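Local coordinates for protein phist (Plasmodium falciparum, PDB 4JLE) that binds the virulence factor PfEMP1, probably its ATS domain through the PHIST module, and comigrates with it to knobs on the infected erythrocyte, at residues E53-K56 with K57-N61; F86-F89 with E90-Y94; Q98-F101 with L102-A106; D77-K80 with M81-F84. All coordinates share one frame; numbering follows the deposited sequence.

Contact 1: residues E53-K56 with K57-N61; sequences EKFK and KVEEN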
loop_
_atom_site.group_PDB
_atom_site.type_symbol
_atom_site.label_atom_id
_atom_site.label_comp_id
_atom_site.label_asym_id
_atom_site.label_seq_id
_atom_site.Cartn_x
_atom_site.Cartn_y
_atom_site.Cartn_z
ATOM N N GLU B 53 4.864 2.372 -12.159
ATOM C CA GLU B 53 5.726 1.550 -13.022
ATOM C C GLU B 53 7.193 1.639 -12.637
ATOM O O GLU B 53 7.885 0.623 -12.663
ATOM C CB GLU B 53 5.600 1.968 -14.489
ATOM C CG GLU B 53 4.312 1.520 -15.145
ATOM C CD GLU B 53 3.934 2.302 -16.388
ATOM O OE1 GLU B 53 4.825 2.933 -17.006
ATOM O OE2 GLU B 53 2.730 2.291 -16.732
ATOM N N LYS B 54 7.688 2.854 -12.373
ATOM C CA LYS B 54 9.079 3.098 -12.031
ATOM C C LYS B 54 9.435 2.436 -10.685
ATOM O O LYS B 54 10.539 1.905 -10.542
ATOM C CB LYS B 54 9.351 4.611 -11.998
ATOM C CG LYS B 54 9.535 5.250 -13.373
ATOM C CD LYS B 54 9.784 6.760 -13.263
ATOM C CE LYS B 54 9.694 7.483 -14.588
ATOM N NZ LYS B 54 9.196 8.878 -14.409
ATOM N N PHE B 55 8.482 2.445 -9.726
ATOM C CA PHE B 55 8.630 1.835 -8.408
ATOM C C PHE B 55 8.898 0.331 -8.552
ATOM O O PHE B 55 9.780 -0.197 -7.868
ATOM C CB PHE B 55 7.393 2.127 -7.528
ATOM C CG PHE B 55 7.183 1.240 -6.324
ATOM C CD1 PHE B 55 7.908 1.438 -5.158
ATOM C CD2 PHE B 55 6.219 0.235 -6.339
ATOM C CE1 PHE B 55 7.721 0.605 -4.042
ATOM C CE2 PHE B 55 6.045 -0.605 -5.233
ATOM C CZ PHE B 55 6.799 -0.416 -4.092
ATOM N N LYS B 56 8.122 -0.344 -9.431
ATOM C CA LYS B 56 8.202 -1.765 -9.744
ATOM C C LYS B 56 9.542 -2.112 -10.358
ATOM O O LYS B 56 10.086 -3.164 -10.032
ATOM C CB LYS B 56 7.061 -2.190 -10.667
ATOM C CG LYS B 56 5.936 -2.872 -9.893
ATOM C CD LYS B 56 4.747 -3.261 -10.773
ATOM C CE LYS B 56 3.559 -2.335 -10.622
ATOM N NZ LYS B 56 2.735 -2.625 -9.408
ATOM N N LYS B 57 10.097 -1.221 -11.205
ATOM C CA LYS B 57 11.424 -1.397 -11.786
ATOM C C LYS B 57 12.507 -1.333 -10.678
ATOM O O LYS B 57 13.454 -2.114 -10.738
ATOM C CB LYS B 57 11.724 -0.378 -12.885
ATOM C CG LYS B 57 11.029 -0.663 -14.211
ATOM C CD LYS B 57 11.276 0.490 -15.180
ATOM C CE LYS B 57 10.438 0.457 -16.433
ATOM N NZ LYS B 57 9.549 1.647 -16.497
ATOM N N VAL B 58 12.350 -0.449 -9.660
ATOM C CA VAL B 58 13.285 -0.362 -8.528
ATOM C C VAL B 58 13.244 -1.687 -7.743
ATOM O O VAL B 58 14.302 -2.231 -7.449
ATOM C CB VAL B 58 13.051 0.849 -7.592
ATOM C CG1 VAL B 58 14.018 0.830 -6.406
ATOM C CG2 VAL B 58 13.142 2.172 -8.360
ATOM N N GLU B 59 12.041 -2.232 -7.460
ATOM C CA GLU B 59 11.895 -3.504 -6.745
ATOM C C GLU B 59 12.576 -4.645 -7.472
ATOM O O GLU B 59 13.260 -5.438 -6.831
ATOM C CB GLU B 59 10.437 -3.851 -6.518
ATOM C CG GLU B 59 9.767 -3.017 -5.439
ATOM C CD GLU B 59 8.392 -3.550 -5.089
ATOM O OE1 GLU B 59 8.171 -3.912 -3.908
ATOM O OE2 GLU B 59 7.544 -3.632 -6.009
ATOM N N GLU B 60 12.426 -4.708 -8.806
ATOM C CA GLU B 60 13.063 -5.710 -9.668
ATOM C C GLU B 60 14.575 -5.635 -9.532
ATOM O O GLU B 60 15.234 -6.660 -9.401
ATOM C CB GLU B 60 12.669 -5.484 -11.149
ATOM C CG GLU B 60 11.278 -5.961 -11.516
ATOM C CD GLU B 60 10.696 -5.517 -12.855
ATOM O OE1 GLU B 60 11.454 -5.009 -13.715
ATOM O OE2 GLU B 60 9.466 -5.671 -13.039
ATOM N N ASN B 61 15.116 -4.409 -9.563
ATOM C CA ASN B 61 16.550 -4.144 -9.453
ATOM C C ASN B 61 17.086 -4.600 -8.085
ATOM O O ASN B 61 18.173 -5.165 -8.040
ATOM C CB ASN B 61 16.861 -2.662 -9.724
ATOM C CG ASN B 61 16.625 -2.248 -11.169
ATOM O OD1 ASN B 61 16.523 -3.085 -12.078
ATOM N ND2 ASN B 61 16.524 -0.939 -11.414
#

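Contact 2: residues F86-F89 with E90-Y94; sequences FAHF and EMQGY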
loop_
_atom_site.group_PDB
_atom_site.type_symbol
_atom_site.label_atom_id
_atom_site.label_comp_id
_atom_site.label_asym_id
_atom_site.label_seq_id
_atom_site.Cartn_x
_atom_site.Cartn_y
_atom_site.Cartn_z
ATOM N N PHE B 86 7.607 -10.181 2.072
ATOM C CA PHE B 86 7.485 -9.197 3.153
ATOM C C PHE B 86 8.177 -7.855 2.844
ATOM O O PHE B 86 7.684 -6.819 3.279
ATOM C CB PHE B 86 7.977 -9.766 4.489
ATOM C CG PHE B 86 7.146 -10.931 5.008
ATOM C CD1 PHE B 86 5.786 -10.779 5.276
ATOM C CD2 PHE B 86 7.741 -12.149 5.323
ATOM C CE1 PHE B 86 5.029 -11.847 5.779
ATOM C CE2 PHE B 86 6.982 -13.212 5.842
ATOM C CZ PHE B 86 5.630 -13.056 6.047
ATOM N N ALA B 87 9.281 -7.864 2.085
ATOM C CA ALA B 87 9.972 -6.636 1.702
ATOM C C ALA B 87 9.096 -5.812 0.751
ATOM O O ALA B 87 9.022 -4.594 0.898
ATOM C CB ALA B 87 11.291 -6.974 1.038
ATOM N N HIS B 88 8.398 -6.494 -0.192
ATOM C CA HIS B 88 7.502 -5.864 -1.162
ATOM C C HIS B 88 6.420 -5.041 -0.441
ATOM O O HIS B 88 6.145 -3.898 -0.828
ATOM C CB HIS B 88 6.863 -6.908 -2.104
ATOM C CG HIS B 88 5.728 -6.346 -2.921
ATOM N ND1 HIS B 88 5.943 -5.377 -3.877
ATOM C CD2 HIS B 88 4.395 -6.571 -2.825
ATOM C CE1 HIS B 88 4.748 -5.060 -4.337
ATOM N NE2 HIS B 88 3.791 -5.761 -3.739
ATOM N N PHE B 89 5.846 -5.633 0.616
ATOM C CA PHE B 89 4.829 -5.072 1.504
ATOM C C PHE B 89 5.325 -3.857 2.251
ATOM O O PHE B 89 4.601 -2.878 2.420
ATOM C CB PHE B 89 4.412 -6.139 2.529
ATOM C CG PHE B 89 3.583 -7.296 1.997
ATOM C CD1 PHE B 89 2.370 -7.066 1.338
ATOM C CD2 PHE B 89 3.951 -8.611 2.261
ATOM C CE1 PHE B 89 1.586 -8.129 0.896
ATOM C CE2 PHE B 89 3.169 -9.681 1.804
ATOM C CZ PHE B 89 1.972 -9.432 1.163
ATOM N N GLU B 90 6.541 -3.935 2.751
ATOM C CA GLU B 90 7.172 -2.831 3.496
ATOM C C GLU B 90 7.455 -1.635 2.559
ATOM O O GLU B 90 7.165 -0.500 2.932
ATOM C CB GLU B 90 8.453 -3.309 4.158
ATOM C CG GLU B 90 8.209 -4.369 5.221
ATOM C CD GLU B 90 9.447 -4.682 6.032
ATOM O OE1 GLU B 90 10.152 -5.662 5.700
ATOM O OE2 GLU B 90 9.752 -3.894 6.957
ATOM N N MET B 91 7.942 -1.915 1.331
ATOM C CA MET B 91 8.219 -0.895 0.300
ATOM C C MET B 91 6.926 -0.213 -0.164
ATOM O O MET B 91 6.908 1.021 -0.263
ATOM C CB MET B 91 9.003 -1.487 -0.872
ATOM C CG MET B 91 10.404 -1.874 -0.464
ATOM S SD MET B 91 11.490 -2.410 -1.793
ATOM C CE MET B 91 10.990 -4.074 -2.048
ATOM N N GLN B 92 5.819 -0.996 -0.343
ATOM C CA GLN B 92 4.484 -0.462 -0.664
ATOM C C GLN B 92 4.045 0.500 0.430
ATOM O O GLN B 92 3.597 1.597 0.120
ATOM C CB GLN B 92 3.427 -1.571 -0.840
ATOM C CG GLN B 92 3.607 -2.438 -2.104
ATOM C CD GLN B 92 2.922 -1.897 -3.352
ATOM O OE1 GLN B 92 3.217 -0.789 -3.825
ATOM N NE2 GLN B 92 2.026 -2.695 -3.952
ATOM N N GLY B 93 4.265 0.113 1.686
ATOM C CA GLY B 93 3.948 0.908 2.866
ATOM C C GLY B 93 4.616 2.275 2.879
ATOM O O GLY B 93 3.980 3.290 3.181
ATOM N N TYR B 94 5.904 2.313 2.525
ATOM C CA TYR B 94 6.665 3.552 2.441
ATOM C C TYR B 94 6.202 4.407 1.263
ATOM O O TYR B 94 6.099 5.619 1.416
ATOM C CB TYR B 94 8.161 3.252 2.338
ATOM C CG TYR B 94 8.794 3.101 3.699
ATOM C CD1 TYR B 94 9.098 4.220 4.478
ATOM C CD2 TYR B 94 9.038 1.840 4.241
ATOM C CE1 TYR B 94 9.661 4.084 5.746
ATOM C CE2 TYR B 94 9.644 1.694 5.488
ATOM C CZ TYR B 94 9.950 2.818 6.240
ATOM O OH TYR B 94 10.537 2.680 7.480
#

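Contact 3: residues Q98-F101 with L102-A106; sequences QEKF and LLEYA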
loop_
_atom_site.group_PDB
_atom_site.type_symbol
_atom_site.label_atom_id
_atom_site.label_comp_id
_atom_site.label_asym_id
_atom_site.label_seq_id
_atom_site.Cartn_x
_atom_site.Cartn_y
_atom_site.Cartn_z
ATOM N N GLN B 98 4.566 8.288 1.320
ATOM C CA GLN B 98 5.120 9.325 0.462
ATOM C C GLN B 98 3.998 9.956 -0.392
ATOM O O GLN B 98 3.912 11.179 -0.486
ATOM C CB GLN B 98 6.237 8.734 -0.429
ATOM C CG GLN B 98 6.818 9.720 -1.467
ATOM C CD GLN B 98 7.640 10.851 -0.876
ATOM O OE1 GLN B 98 7.290 12.028 -0.964
ATOM N NE2 GLN B 98 8.774 10.514 -0.293
ATOM N N GLU B 99 3.140 9.114 -0.990
ATOM C CA GLU B 99 2.031 9.585 -1.791
ATOM C C GLU B 99 1.049 10.403 -0.947
ATOM O O GLU B 99 0.597 11.432 -1.413
ATOM C CB GLU B 99 1.323 8.439 -2.471
ATOM C CG GLU B 99 0.435 8.926 -3.597
ATOM C CD GLU B 99 -0.603 7.941 -4.069
ATOM O OE1 GLU B 99 -0.367 6.719 -3.953
ATOM O OE2 GLU B 99 -1.631 8.395 -4.616
ATOM N N LYS B 100 0.771 9.978 0.296
ATOM C CA LYS B 100 -0.103 10.658 1.251
ATOM C C LYS B 100 0.398 12.080 1.514
ATOM O O LYS B 100 -0.388 13.033 1.415
ATOM C CB LYS B 100 -0.211 9.855 2.571
ATOM C CG LYS B 100 -1.018 10.562 3.661
ATOM C CD LYS B 100 -1.192 9.719 4.905
ATOM C CE LYS B 100 -1.937 10.519 5.951
ATOM N NZ LYS B 100 -1.642 10.068 7.333
ATOM N N PHE B 101 1.699 12.226 1.804
ATOM C CA PHE B 101 2.297 13.539 2.019
ATOM C C PHE B 101 2.176 14.443 0.745
ATOM O O PHE B 101 1.866 15.638 0.852
ATOM C CB PHE B 101 3.777 13.392 2.426
ATOM C CG PHE B 101 4.618 14.641 2.221
ATOM C CD1 PHE B 101 4.556 15.703 3.123
ATOM C CD2 PHE B 101 5.469 14.754 1.125
ATOM C CE1 PHE B 101 5.325 16.862 2.921
ATOM C CE2 PHE B 101 6.228 15.913 0.924
ATOM C CZ PHE B 101 6.145 16.961 1.818
ATOM N N LEU B 102 2.452 13.859 -0.443
ATOM C CA LEU B 102 2.433 14.581 -1.706
ATOM C C LEU B 102 1.010 14.930 -2.129
ATOM O O LEU B 102 0.830 15.962 -2.762
ATOM C CB LEU B 102 3.167 13.808 -2.806
ATOM C CG LEU B 102 4.685 13.667 -2.610
ATOM C CD1 LEU B 102 5.263 12.681 -3.595
ATOM C CD2 LEU B 102 5.408 15.021 -2.685
ATOM N N LEU B 103 0.001 14.112 -1.753
ATOM C CA LEU B 103 -1.393 14.426 -2.055
ATOM C C LEU B 103 -1.828 15.596 -1.188
ATOM O O LEU B 103 -2.517 16.476 -1.679
ATOM C CB LEU B 103 -2.305 13.234 -1.804
ATOM C CG LEU B 103 -2.373 12.146 -2.860
ATOM C CD1 LEU B 103 -2.935 10.868 -2.245
ATOM C CD2 LEU B 103 -3.214 12.575 -4.064
ATOM N N GLU B 104 -1.392 15.616 0.095
ATOM C CA GLU B 104 -1.681 16.686 1.051
ATOM C C GLU B 104 -0.991 17.953 0.604
ATOM O O GLU B 104 -1.605 19.017 0.638
ATOM C CB GLU B 104 -1.236 16.291 2.477
ATOM C CG GLU B 104 -2.171 15.310 3.166
ATOM C CD GLU B 104 -1.678 14.636 4.442
ATOM O OE1 GLU B 104 -0.704 15.124 5.063
ATOM O OE2 GLU B 104 -2.291 13.617 4.833
ATOM N N TYR B 105 0.273 17.839 0.152
ATOM C CA TYR B 105 1.043 18.977 -0.348
ATOM C C TYR B 105 0.310 19.627 -1.535
ATOM O O TYR B 105 0.126 20.846 -1.553
ATOM C CB TYR B 105 2.476 18.551 -0.774
ATOM C CG TYR B 105 3.272 19.709 -1.346
ATOM C CD1 TYR B 105 3.953 20.592 -0.510
ATOM C CD2 TYR B 105 3.279 19.973 -2.714
ATOM C CE1 TYR B 105 4.647 21.689 -1.024
ATOM C CE2 TYR B 105 3.963 21.075 -3.235
ATOM C CZ TYR B 105 4.660 21.919 -2.385
ATOM O OH TYR B 105 5.366 22.997 -2.868
ATOM N N ALA B 106 -0.082 18.802 -2.523
ATOM C CA ALA B 106 -0.766 19.243 -3.733
ATOM C C ALA B 106 -2.130 19.816 -3.403
ATOM O O ALA B 106 -2.493 20.829 -3.983
ATOM C CB ALA B 106 -0.899 18.099 -4.733
#

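Contact 4: residues D77-K80 with M81-F84; sequences DEYK and MRKF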
loop_
_atom_site.group_PDB
_atom_site.type_symbol
_atom_site.label_atom_id
_atom_site.label_comp_id
_atom_site.label_asym_id
_atom_site.label_seq_id
_atom_site.Cartn_x
_atom_site.Cartn_y
_atom_site.Cartn_z
ATOM N N ASP B 77 14.876 -21.308 -2.054
ATOM C CA ASP B 77 13.810 -20.501 -2.608
ATOM C C ASP B 77 12.721 -20.160 -1.584
ATOM O O ASP B 77 12.212 -19.033 -1.607
ATOM C CB ASP B 77 13.219 -21.214 -3.821
ATOM C CG ASP B 77 14.141 -21.188 -5.034
ATOM O OD1 ASP B 77 15.122 -20.387 -5.029
ATOM O OD2 ASP B 77 13.877 -21.945 -5.997
ATOM N N GLU B 78 12.396 -21.095 -0.682
ATOM C CA GLU B 78 11.398 -20.894 0.363
ATOM C C GLU B 78 11.726 -19.632 1.178
ATOM O O GLU B 78 10.868 -18.752 1.296
ATOM C CB GLU B 78 11.326 -22.127 1.270
ATOM C CG GLU B 78 10.009 -22.275 2.008
ATOM C CD GLU B 78 10.065 -23.256 3.164
ATOM O OE1 GLU B 78 9.787 -24.458 2.942
ATOM O OE2 GLU B 78 10.409 -22.826 4.289
ATOM N N TYR B 79 12.984 -19.517 1.667
ATOM C CA TYR B 79 13.479 -18.365 2.426
ATOM C C TYR B 79 13.476 -17.092 1.547
ATOM O O TYR B 79 12.975 -16.053 1.976
ATOM C CB TYR B 79 14.888 -18.631 2.977
ATOM C CG TYR B 79 15.501 -17.432 3.664
ATOM C CD1 TYR B 79 15.273 -17.187 5.015
ATOM C CD2 TYR B 79 16.315 -16.538 2.965
ATOM C CE1 TYR B 79 15.838 -16.085 5.653
ATOM C CE2 TYR B 79 16.898 -15.445 3.598
ATOM C CZ TYR B 79 16.631 -15.204 4.933
ATOM O OH TYR B 79 17.206 -14.127 5.549
ATOM N N LYS B 80 14.032 -17.185 0.324
ATOM C CA LYS B 80 14.130 -16.102 -0.644
ATOM C C LYS B 80 12.755 -15.458 -0.946
ATOM O O LYS B 80 12.629 -14.234 -0.862
ATOM C CB LYS B 80 14.772 -16.620 -1.945
ATOM C CG LYS B 80 14.846 -15.591 -3.074
ATOM C CD LYS B 80 15.106 -16.262 -4.403
ATOM C CE LYS B 80 14.323 -15.611 -5.512
ATOM N NZ LYS B 80 14.748 -16.105 -6.845
ATOM N N MET B 81 11.747 -16.275 -1.294
ATOM C CA MET B 81 10.423 -15.804 -1.670
ATOM C C MET B 81 9.660 -15.197 -0.504
ATOM O O MET B 81 9.028 -14.158 -0.681
ATOM C CB MET B 81 9.617 -16.929 -2.325
ATOM C CG MET B 81 10.202 -17.373 -3.670
ATOM S SD MET B 81 10.599 -16.042 -4.859
ATOM C CE MET B 81 8.978 -15.517 -5.290
ATOM N N ARG B 82 9.753 -15.802 0.680
ATOM C CA ARG B 82 9.117 -15.323 1.909
ATOM C C ARG B 82 9.667 -13.936 2.291
ATOM O O ARG B 82 8.897 -13.056 2.672
ATOM C CB ARG B 82 9.358 -16.357 3.033
ATOM C CG ARG B 82 9.232 -15.864 4.469
ATOM C CD ARG B 82 9.084 -17.017 5.457
ATOM N NE ARG B 82 10.180 -17.996 5.377
ATOM C CZ ARG B 82 11.302 -17.947 6.092
ATOM N NH1 ARG B 82 11.508 -16.959 6.954
ATOM N NH2 ARG B 82 12.224 -18.890 5.952
ATOM N N LYS B 83 10.986 -13.748 2.163
ATOM C CA LYS B 83 11.642 -12.491 2.503
ATOM C C LYS B 83 11.335 -11.442 1.458
ATOM O O LYS B 83 11.071 -10.307 1.832
ATOM C CB LYS B 83 13.165 -12.676 2.703
ATOM C CG LYS B 83 13.540 -13.513 3.918
ATOM C CD LYS B 83 13.179 -12.858 5.230
ATOM C CE LYS B 83 13.029 -13.850 6.354
ATOM N NZ LYS B 83 13.084 -13.196 7.685
ATOM N N PHE B 84 11.280 -11.832 0.174
ATOM C CA PHE B 84 10.930 -10.929 -0.927
ATOM C C PHE B 84 9.491 -10.433 -0.801
ATOM O O PHE B 84 9.216 -9.235 -1.013
ATOM C CB PHE B 84 11.129 -11.617 -2.287
ATOM C CG PHE B 84 12.550 -11.637 -2.820
ATOM C CD1 PHE B 84 13.626 -11.244 -2.018
ATOM C CD2 PHE B 84 12.812 -12.034 -4.123
ATOM C CE1 PHE B 84 14.933 -11.265 -2.510
ATOM C CE2 PHE B 84 14.124 -12.055 -4.613
ATOM C CZ PHE B 84 15.179 -11.685 -3.798
#

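Contact 1: residues E53-K56 with K57-N61
Glu53 to Asn61 form about two and a half turns of an unbroken alpha-helix, part of helix 37-72 in the three-helix bundle of the PHIST domain, and the carbonyls of Glu53, Lys54, Phe55 and Lys56 each accept the amide hydrogen of the residue four places on. The bond from Glu59 N to Phe55 O, 3.1 Å long with an N-H...O angle of 159°, joins the two residues whose side chains also meet. That pair illustrates how an i, i+4 spacing lays an acid against an aromatic ring. With its CG anti to the backbone N (chi1 162°), Phe55 leans along the helix toward the next turn, and the Glu59 carboxylate stacks on the outer part of the ring, the two planes 29° apart. The touch is made at the far end of the ring: Phe55 CE2 lies 3.5 Å from Glu59 OE2, and Phe55 CZ lies 3.7 Å from Glu59 CD. Behind the carboxylate, Glu59 CG sits over the same rim, 4.2 Å from Phe55 CZ. Both residues are buried beneath helix 77-110, where His88 is hydrogen-bonded to Glu59 OE1; the bond and the stack on Phe55 together restrict the carboxylate's rotation, and the bond probably favours its charged form. Met138 of the second subunit packs on Phe55 and Val58. On the exposed side Glu53 OE1 and Lys57 NZ are 4.9 Å apart, too far for a salt bridge. Val58 hugs the backbone, its CG2 resting 3.4 Å from Lys54 O.

Contact 2: residues F86-F89 with E90-Y94
His88 and Gln92, one turn apart on helix 77-110 of the PHIST three-helix bundle, make the flat-group contact of this stretch, a CH-pi interaction. Gln92 CG lies over one face of the imidazole, 3.9 Å from the ring centroid and 26° off the ring normal, nearer the rim than the middle. A bend at chi2 of Gln92 (-88°) then carries the amide out beyond the rim, beside CE1 and NE2 of the imidazole, its plane 42° from the ring, with Gln92 NE2 3.6 Å from His88 CE1. On the histidine, ND1 is satisfied by Glu59 of helix 37-72. Among hydrogen bonds, the four that cross here are main-chain i, i+4 bonds, the shortest from Met91 N to Ala87 O at 2.9 Å. Apolar packing joins Ala87 to Met91, whose thioether, bent at chi3, turns its methyl back toward the preceding turn. Trp142 of the second subunit packs on Met91 and Glu90, placing this side of the helix at the dimer interface. Glu90 runs extended beside the backbone, and its CG approaches Phe86 O to 3.2 Å.

Contact 3: residues Q98-F101 with L102-A106
Gln98 and Leu102 meet on the packed side of helix 77-110, one of the long helices of the PHIST bundle. A bend at chi2 (69°) turns the Gln98 amide forward, toward the next turn, where Gln98 OE1 rests 3.4 Å from Leu102 CD1. Trp131 of the second subunit packs on both residues. One step round the helix, the extended chain of the buried Glu99 crosses the buried Leu103, Glu99 OE2 lying 3.7 Å from Leu103 CD1. Beneath these side chains the main-chain bond from Leu103 N to Glu99 O is short, 2.8 Å.

The more accessible side is looser. The exposed ring of Phe101 is laid against the other methyl of Leu102, with Phe101 CE2 3.8 Å from Leu102 CD2. Lys100 stretches out straight, anti at every torsion, and the carboxylate of Glu104 reaches its aliphatic part, Glu104 OE2 lying 3.3 Å from Lys100 CE. The charged ends, Lys100 NZ and Glu104 OE2, stop 4.4 Å apart, beyond a salt bridge. In the dimer Glu99 makes a long, weak ion pair with Lys100 of the second subunit and lies close to that subunit's Glu104. Burial has a polar cost, since Gln98 OE1 has no partner in the model. Cohesion thus comes from backbone bonds and van der Waals contact of mixed polar and apolar atoms, to which Lys100 and Glu104 probably add a weak electrostatic attraction.

Contact 4: residues D77-K80 with M81-F84
At the start of helix 77-110 in the three-helix bundle, two lysines lay their methylene chains over aromatic rings one turn away, in opposite senses along the chain. Lys83 reaches back to Tyr79: its CG lies over one face of the phenol ring, 3.8 Å from the centroid and 16° off the normal, and a bend at chi2 (-66°) carries CE on to within 3.7 Å of Tyr79 CE1. Lys80 reaches forward, its CG placed above Phe84 at 4.1 Å from that centroid, while CE touches the rim at Phe84 CE2. Arg82 approaches Tyr79 differently, bringing NH2 to the ring edge, 3.6 Å from CD1, with the guanidinium nearly upright to the ring at 83°. The ammonium groups find partners beyond the aromatics. Lys80 is hydrogen-bonded to Gln67 of helix 37-72, and Lys83 forms a salt bridge with Glu149 of the second subunit. Behind them runs the backbone, with Met81 N bonded to Asp77 O at 2.8 Å and almost straight. The lysines thus lie with methylenes over aromatic rings and ammonium groups reaching partners on neighbouring helices, as at the helix-helix seams of a bundle.

Along the chain the order is contact 1, contact 4, contact 2, contact 3. Contact 1 belongs to helix 37-72; the other three follow one another on helix 77-110, which packs beside it. Contacts 4 and 3 lie on opposite sides of the chain's centre, their own centres about 32 Å apart, with contact 2 between them. Contacts 1 and 2, centres about 12 Å apart, are the two that touch across helices, where Phe55 packs against Met91 and Gln92. All four also reach the second subunit. In contacts 1, 2 and 4 the same helical turns serve both the bundle and the dimer of this PfEMP1-binding module, while contact 3 faces the second subunit.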